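Long-range contacts in carbohydrate binding module E1 (Uncultured bacterium, PDB 5KLE), which binds cellulose-type glucans, here holding cellopentaose, and is likely to attach an associated carbohydrate-active enzyme to its polysaccharide substrate: residues K15-G20 with I31-S36; T46-S51 with A86-N91. All blocks are in the same frame, centred on the assembly; numbering follows the deposited sequence.

How the contacts relate
Both contacts belong to a two-sheet beta-sandwich, on opposite sides of its centre, their centres about 18 Å apart and their nearest atoms about 7 Å. Contact 1 lies within the five-stranded sheet, where edge strand 15-16 runs parallel to 30-35; contact 2 joins two loops that pass from one sheet to the other. Each is partly buried, with exposed residues about a small apolar centre. In contact 1 two backbone hydrogen bonds carry the pairing, and the polar ends of Lys15, Lys19 and Tyr33 find partners outside. In contact 2 a threonine hydroxyl accepts the one direct hydrogen bond, and valine, serine and phenylalanine supply the packing. A water links backbones in both.

Contact 1 of 2, residues K15-G20 with I31-S36; sequences KTAAKG and IKYNKS
Lys15 and Thr16 pair in parallel with Ile31 and Lys32, adding a short edge strand to the five-stranded sheet of a beta-sandwich. Lys32 N donates to Lys15 O at 2.9 Å, tilted slightly from the carbonyl plane. Ala17 N in turn donates to Lys32 O, also at 2.9 Å, approaching nearly along the C=O axis (172°). Thus Lys32 is gripped through both its amide and its carbonyl, as a parallel ladder requires. On the face shared by Lys15 and Ile31, the methyl CD1 of Ile31 meets Lys15 CB at 3.7 Å. The extended lysine also brings CD near that methyl, then leads away to NZ, which forms a salt bridge with Asp29 and a hydrogen bond to Ser24 O. The other isoleucine branch, CG2, lies anti to its backbone N and packs on Ala17 CB at 3.7 Å. Phe23 and Phe94 of the opposing sheet also touch Ala17 and Ile31, making this the side turned into the sandwich. Across the strands, Thr16 and Lys32 lie side by side and point the same way on the other face.

Past the paired residues the chain bends round Tyr33. With CG anti to the backbone N (chi1 180°), the ring turns its CD1-CE1 edge to segment 15-20, CD1 meeting Ala17 O in the ring plane at 3.5 Å. Lys19 N also lies at this edge, in plane. The aliphatic part of Lys19 crosses the ring's end, before NZ goes on to a salt bridge with Asp95; Tyr33 OH is hydrogen-bonded to Asn96. Lys19 thus ties segment 15-20, and Tyr33 ties strand 30-35, to strand 90-96. Where the backbones diverge, one water joins them, donating to Ala17 O at 2.8 Å and accepting from Asn34 N at 2.9 Å.

Contact 2 of 2, residues T46-S51 with A86-N91; sequences TGVASS and ASRSFN
Thr46 and Phe90 meet with their side chains crossing at about a right angle, the threonine CB lying 3.9 Å from the phenylalanine CB. The threonine hydroxyl lies beside its own backbone N (chi1 -46°), a rotation that lets OG1 accept a fairly straight hydrogen bond from Asn91 N at 3.1 Å. Phe90 holds CG between its backbone N and carbonyl carbon (chi1 61°), which carries the ring over to Ser50, whose CB is 3.5 Å from Phe90 CZ. The hydroxyl of Ser50 is hydrogen-bonded to Tyr52. Val48 also packs on the root of the phenylalanine, CB against CB, while its CG2 branch meets Arg88 CG at 3.6 Å, the two side chains crossing at a slant. An alanine in place of Phe90 would keep the CB contacts but would probably open a gap beside Ser50 CB where the ring now packs. At the far end a water bridges the backbones, donating to Ala49 O at 2.6 Å and accepting from Ser87 N at 2.8 Å. Segment 46-51 leads from strand 40-44 into 50-54, and 86-91 from strand 77-86 into 90-96. Two loops passing between the sheets thus meet at one end of the sandwich, where strand 23-25 flanks Phe90 and Asn91.

Contact 1 of 2, residues K15-G20 with I31-S36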
ATOM      1  N   LYS A  15       1.971  -7.509  -7.234  1.00  8.80           N
ATOM      2  CA  LYS A  15       3.092  -6.584  -7.361  1.00  9.31           C
ATOM      3  C   LYS A  15       3.922  -6.632  -6.088  1.00  9.71           C
ATOM      4  O   LYS A  15       3.398  -6.936  -5.011  1.00 11.54           O
ATOM      5  CB  LYS A  15       2.593  -5.152  -7.602  1.00  9.63           C
ATOM      6  CG  LYS A  15       1.855  -4.973  -8.960  1.00 10.00           C
ATOM      7  CD  LYS A  15       1.299  -3.563  -9.139  1.00  9.32           C
ATOM      8  CE  LYS A  15       0.730  -3.439 -10.556  1.00  9.06           C
ATOM      9  NZ  LYS A  15      -0.021  -2.130 -10.784  1.00 12.10           N
ATOM     10  N   THR A  16       5.206  -6.287  -6.199  1.00  9.54           N
ATOM     11  CA  THR A  16       6.107  -6.188  -5.048  1.00  9.63           C
ATOM     12  C   THR A  16       6.740  -4.800  -5.017  1.00 12.65           C
ATOM     13  O   THR A  16       7.377  -4.385  -5.998  1.00 14.38           O
ATOM     14  CB  THR A  16       7.189  -7.272  -5.108  1.00 11.04           C
ATOM     15  OG1 THR A  16       6.590  -8.585  -5.092  1.00 13.80           O
ATOM     16  CG2 THR A  16       8.133  -7.154  -3.916  1.00 13.84           C
ATOM     17  N   ALA A  17       6.577  -4.090  -3.887  1.00 11.01           N
ATOM     18  CA  ALA A  17       7.149  -2.742  -3.762  1.00 10.87           C
ATOM     19  C   ALA A  17       8.547  -2.835  -3.185  1.00 11.80           C
ATOM     20  O   ALA A  17       8.813  -3.617  -2.263  1.00 14.42           O
ATOM     21  CB  ALA A  17       6.284  -1.892  -2.825  1.00 12.59           C
ATOM     22  N   ALA A  18       9.446  -1.992  -3.706  1.00 12.59           N
ATOM     23  CA  ALA A  18      10.768  -1.792  -3.118  1.00 12.33           C
ATOM     24  C   ALA A  18      10.801  -0.485  -2.341  1.00 11.46           C
ATOM     25  O   ALA A  18      10.175   0.502  -2.750  1.00 13.52           O
ATOM     26  CB  ALA A  18      11.851  -1.773  -4.194  1.00 15.84           C
ATOM     27  N   LYS A  19      11.522  -0.491  -1.210  1.00 14.94           N
ATOM     28  CA  LYS A  19      11.578   0.667  -0.312  1.00 13.64           C
ATOM     29  C   LYS A  19      11.944   1.930  -1.075  1.00 12.26           C
ATOM     30  O   LYS A  19      13.018   2.007  -1.695  1.00 16.11           O
ATOM     31  CB  LYS A  19      12.608   0.404   0.803  1.00 12.53           C
ATOM     32  CG  LYS A  19      12.742   1.517   1.822  1.00 13.93           C
ATOM     33  CD  LYS A  19      13.752   1.064   2.877  1.00 14.24           C
ATOM     34  CE  LYS A  19      13.882   2.035   4.063  1.00 17.12           C
ATOM     35  NZ  LYS A  19      14.290   3.403   3.646  1.00 16.81           N
ATOM     36  N   GLY A  20      11.046   2.911  -1.032  1.00 12.92           N
ATOM     37  CA  GLY A  20      11.304   4.219  -1.605  1.00 13.17           C
ATOM     38  C   GLY A  20      11.169   4.338  -3.107  1.00 13.31           C
ATOM     39  O   GLY A  20      11.442   5.429  -3.619  1.00 15.20           O
ATOM     40  N   ILE A  31      -0.249  -5.613  -2.974  1.00  8.81           N
ATOM     41  CA  ILE A  31       1.176  -5.288  -3.024  1.00  9.74           C
ATOM     42  C   ILE A  31       1.875  -5.980  -1.855  1.00 10.01           C
ATOM     43  O   ILE A  31       1.480  -5.793  -0.688  1.00 11.65           O
ATOM     44  CB  ILE A  31       1.393  -3.769  -2.881  1.00 11.32           C
ATOM     45  CG1 ILE A  31       0.449  -2.970  -3.781  1.00 17.75           C
ATOM     46  CG2 ILE A  31       2.908  -3.414  -3.109  1.00 13.81           C
ATOM     47  CD1 ILE A  31       0.646  -3.255  -5.156  1.00 16.42           C
ATOM     48  N   LYS A  32       2.973  -6.693  -2.127  1.00  9.37           N
ATOM     49  CA  LYS A  32       3.846  -7.200  -1.075  1.00  9.55           C
ATOM     50  C   LYS A  32       4.890  -6.128  -0.766  1.00 12.22           C
ATOM     51  O   LYS A  32       5.504  -5.574  -1.686  1.00 12.42           O
ATOM     52  CB  LYS A  32       4.570  -8.459  -1.550  1.00  9.47           C
ATOM     53  CG  LYS A  32       5.505  -9.076  -0.501  1.00 11.36           C
ATOM     54  CD  LYS A  32       6.293 -10.268  -1.067  1.00 14.81           C
ATOM     55  CE  LYS A  32       7.202 -10.878  -0.022  1.00 19.95           C
ATOM     56  NZ  LYS A  32       7.748 -12.180  -0.561  1.00 23.14           N
ATOM     57  N   TYR A  33       5.107  -5.856   0.522  1.00 11.32           N
ATOM     58  CA  TYR A  33       6.169  -4.934   0.933  1.00  9.74           C
ATOM     59  C   TYR A  33       6.780  -5.448   2.226  1.00 12.42           C
ATOM     60  O   TYR A  33       6.055  -5.638   3.213  1.00 13.63           O
ATOM     61  CB  TYR A  33       5.618  -3.517   1.173  1.00 11.17           C
ATOM     62  CG  TYR A  33       6.681  -2.532   1.602  1.00 10.91           C
ATOM     63  CD1 TYR A  33       7.724  -2.202   0.743  1.00 12.42           C
ATOM     64  CD2 TYR A  33       6.677  -1.950   2.883  1.00 13.38           C
ATOM     65  CE1 TYR A  33       8.730  -1.326   1.142  1.00 11.58           C
ATOM     66  CE2 TYR A  33       7.690  -1.043   3.292  1.00 14.24           C
ATOM     67  CZ  TYR A  33       8.721  -0.754   2.412  1.00 13.30           C
ATOM     68  OH  TYR A  33       9.734   0.133   2.738  1.00 13.69           O
ATOM     69  N   ASN A  34       8.110  -5.602   2.251  1.00 13.49           N
ATOM     70  CA  ASN A  34       8.796  -5.977   3.482  1.00 12.34           C
ATOM     71  C   ASN A  34       9.245  -4.719   4.234  1.00 13.88           C
ATOM     72  O   ASN A  34      10.037  -3.932   3.706  1.00 14.39           O
ATOM     73  CB  ASN A  34       9.987  -6.896   3.189  1.00 13.38           C
ATOM     74  CG  ASN A  34      10.668  -7.355   4.449  1.00 15.61           C
ATOM     75  OD1 ASN A  34      11.526  -6.650   4.994  1.00 19.54           O
ATOM     76  ND2 ASN A  34      10.298  -8.545   4.932  1.00 18.45           N
ATOM     77  N   LYS A  35       8.731  -4.535   5.467  1.00 14.47           N
ATOM     78  CA  LYS A  35       9.149  -3.454   6.376  1.00 13.72           C
ATOM     79  C   LYS A  35      10.135  -4.004   7.392  1.00 18.89           C
ATOM     80  O   LYS A  35       9.776  -4.813   8.261  1.00 19.73           O
ATOM     81  CB  LYS A  35       7.947  -2.817   7.082  1.00 14.69           C
ATOM     82  CG  LYS A  35       8.418  -1.800   8.125  1.00 17.01           C
ATOM     83  CD  LYS A  35       7.347  -0.804   8.544  1.00 17.89           C
ATOM     84  CE  LYS A  35       6.269  -1.427   9.445  1.00 16.23           C
ATOM     85  NZ  LYS A  35       6.720  -1.583  10.876  1.00 17.24           N
ATOM     86  N   SER A  36      11.386  -3.570   7.279  1.00 17.94           N
ATOM     87  CA  SER A  36      12.439  -4.115   8.126  1.00 21.24           C
ATOM     88  C   SER A  36      12.386  -3.563   9.552  1.00 22.85           C
ATOM     89  O   SER A  36      12.749  -4.273  10.497  1.00 22.58           O
ATOM     90  CB  SER A  36      13.802  -3.868   7.467  1.00 21.89           C
ATOM     91  OG  SER A  36      14.016  -2.487   7.313  1.00 38.19           O
TER
HETATM   92  O   HOH W   1       9.557  -5.368  -0.272  1.00 18.57           O

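Contact 2 of 2, residues T46-S51 with A86-N91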
ATOM      1  N   THR A  46       0.503  12.181  -7.295  1.00  8.97           N
ATOM      2  CA  THR A  46      -0.266  12.273  -8.542  1.00  9.93           C
ATOM      3  C   THR A  46      -1.559  13.088  -8.370  1.00  9.18           C
ATOM      4  O   THR A  46      -2.153  13.510  -9.371  1.00 11.17           O
ATOM      5  CB  THR A  46      -0.632  10.850  -9.046  1.00 10.29           C
ATOM      6  OG1 THR A  46       0.533   9.996  -8.971  1.00 11.04           O
ATOM      7  CG2 THR A  46      -1.137  10.865 -10.530  1.00 11.93           C
ATOM      8  N   GLY A  47      -2.039  13.267  -7.135  1.00  9.10           N
ATOM      9  CA  GLY A  47      -3.280  13.990  -6.891  1.00 10.60           C
ATOM     10  C   GLY A  47      -4.525  13.134  -6.853  1.00  9.30           C
ATOM     11  O   GLY A  47      -5.641  13.673  -6.741  1.00  9.98           O
ATOM     12  N   VAL A  48      -4.369  11.816  -6.921  1.00  8.59           N
ATOM     13  CA  VAL A  48      -5.477  10.870  -6.971  1.00  8.79           C
ATOM     14  C   VAL A  48      -5.657  10.286  -5.578  1.00  8.66           C
ATOM     15  O   VAL A  48      -4.731   9.701  -5.032  1.00 10.21           O
ATOM     16  CB  VAL A  48      -5.145   9.782  -7.999  1.00 11.54           C
ATOM     17  CG1 VAL A  48      -6.193   8.681  -7.972  1.00 10.97           C
ATOM     18  CG2 VAL A  48      -5.065  10.377  -9.392  1.00 10.57           C
ATOM     19  N   ALA A  49      -6.831  10.455  -4.978  1.00  9.69           N
ATOM     20  CA  ALA A  49      -7.053   9.888  -3.654  1.00 11.31           C
ATOM     21  C   ALA A  49      -7.078   8.365  -3.703  1.00 11.10           C
ATOM     22  O   ALA A  49      -7.594   7.765  -4.654  1.00 11.99           O
ATOM     23  CB  ALA A  49      -8.399  10.369  -3.122  1.00 13.10           C
ATOM     24  N   SER A  50      -6.527   7.732  -2.663  1.00  9.38           N
ATOM     25  CA  SER A  50      -6.498   6.272  -2.588  1.00  8.65           C
ATOM     26  C   SER A  50      -6.751   5.775  -1.167  1.00  9.44           C
ATOM     27  O   SER A  50      -6.625   6.521  -0.194  1.00 11.23           O
ATOM     28  CB  SER A  50      -5.151   5.726  -3.127  1.00  9.46           C
ATOM     29  OG  SER A  50      -4.055   6.230  -2.377  1.00  8.77           O
ATOM     30  N   SER A  51      -7.125   4.496  -1.045  1.00  8.96           N
ATOM     31  CA  SER A  51      -7.296   3.879   0.271  1.00 10.04           C
ATOM     32  C   SER A  51      -6.806   2.436   0.245  1.00 10.28           C
ATOM     33  O   SER A  51      -6.782   1.798  -0.809  1.00 10.66           O
ATOM     34  CB  SER A  51      -8.732   3.964   0.776  1.00 13.96           C
ATOM     35  OG  SER A  51      -9.596   3.119   0.046  1.00 17.90           O
ATOM     36  N   ALA A  86      -9.360   3.833  -5.796  1.00  9.81           N
ATOM     37  CA  ALA A  86      -8.610   4.881  -6.496  1.00  9.82           C
ATOM     38  C   ALA A  86      -9.289   5.069  -7.848  1.00 14.03           C
ATOM     39  O   ALA A  86      -9.583   4.073  -8.522  1.00 14.63           O
ATOM     40  CB  ALA A  86      -7.135   4.465  -6.722  1.00 10.49           C
ATOM     41  N   SER A  87      -9.514   6.321  -8.277  1.00 12.10           N
ATOM     42  CA  SER A  87     -10.281   6.549  -9.503  1.00 13.21           C
ATOM     43  C   SER A  87      -9.530   6.211 -10.787  1.00 12.88           C
ATOM     44  O   SER A  87     -10.193   5.993 -11.818  1.00 14.34           O
ATOM     45  CB  SER A  87     -10.770   7.994  -9.614  1.00 13.50           C
ATOM     46  OG  SER A  87      -9.677   8.856  -9.920  1.00 18.83           O
ATOM     47  N   ARG A  88      -8.198   6.158 -10.759  1.00 10.12           N
ATOM     48  CA  ARG A  88      -7.359   5.975 -11.945  1.00  9.05           C
ATOM     49  C   ARG A  88      -5.969   5.560 -11.475  1.00 10.07           C
ATOM     50  O   ARG A  88      -5.639   5.682 -10.293  1.00 11.29           O
ATOM     51  CB  ARG A  88      -7.276   7.253 -12.790  1.00  9.28           C
ATOM     52  CG  ARG A  88      -6.622   8.490 -12.083  1.00  8.45           C
ATOM     53  CD  ARG A  88      -6.697   9.801 -12.930  1.00  8.06           C
ATOM     54  NE  ARG A  88      -8.117  10.170 -13.158  1.00 10.96           N
ATOM     55  CZ  ARG A  88      -8.710  11.285 -12.756  1.00  9.61           C
ATOM     56  NH1 ARG A  88      -8.023  12.297 -12.179  1.00  9.28           N
ATOM     57  NH2 ARG A  88     -10.014  11.374 -12.970  1.00 11.16           N
ATOM     58  N   SER A  89      -5.166   5.029 -12.392  1.00  9.40           N
ATOM     59  CA  SER A  89      -3.822   4.621 -11.984  1.00  9.72           C
ATOM     60  C   SER A  89      -3.012   5.820 -11.492  1.00  9.04           C
ATOM     61  O   SER A  89      -3.179   6.965 -11.945  1.00  9.67           O
ATOM     62  CB  SER A  89      -3.086   3.906 -13.127  1.00 11.50           C
ATOM     63  OG  SER A  89      -2.795   4.808 -14.215  1.00 12.23           O
ATOM     64  N   PHE A  90      -2.122   5.554 -10.543  1.00  9.52           N
ATOM     65  CA  PHE A  90      -1.368   6.633  -9.915  1.00  9.42           C
ATOM     66  C   PHE A  90      -0.005   6.092  -9.513  1.00  9.47           C
ATOM     67  O   PHE A  90       0.195   4.876  -9.442  1.00 11.41           O
ATOM     68  CB  PHE A  90      -2.136   7.221  -8.697  1.00  8.58           C
ATOM     69  CG  PHE A  90      -2.398   6.212  -7.579  1.00  8.14           C
ATOM     70  CD1 PHE A  90      -3.396   5.226  -7.681  1.00  9.04           C
ATOM     71  CD2 PHE A  90      -1.684   6.280  -6.418  1.00 10.04           C
ATOM     72  CE1 PHE A  90      -3.616   4.309  -6.617  1.00  9.29           C
ATOM     73  CE2 PHE A  90      -1.902   5.385  -5.367  1.00  8.45           C
ATOM     74  CZ  PHE A  90      -2.852   4.388  -5.462  1.00  9.75           C
ATOM     75  N   ASN A  91       0.965   6.983  -9.269  1.00  9.23           N
ATOM     76  CA  ASN A  91       2.299   6.528  -8.854  1.00  8.68           C
ATOM     77  C   ASN A  91       2.412   6.637  -7.336  1.00 11.38           C
ATOM     78  O   ASN A  91       2.189   7.712  -6.764  1.00 11.91           O
ATOM     79  CB  ASN A  91       3.406   7.366  -9.494  1.00 10.47           C
ATOM     80  CG  ASN A  91       3.545   7.115 -10.969  1.00 17.97           C
ATOM     81  OD1 ASN A  91       3.236   6.024 -11.471  1.00 18.99           O
ATOM     82  ND2 ASN A  91       4.088   8.103 -11.673  1.00 24.90           N
TER
HETATM   83  O   HOH W   2      -9.529   8.339  -6.318  1.00 17.64           O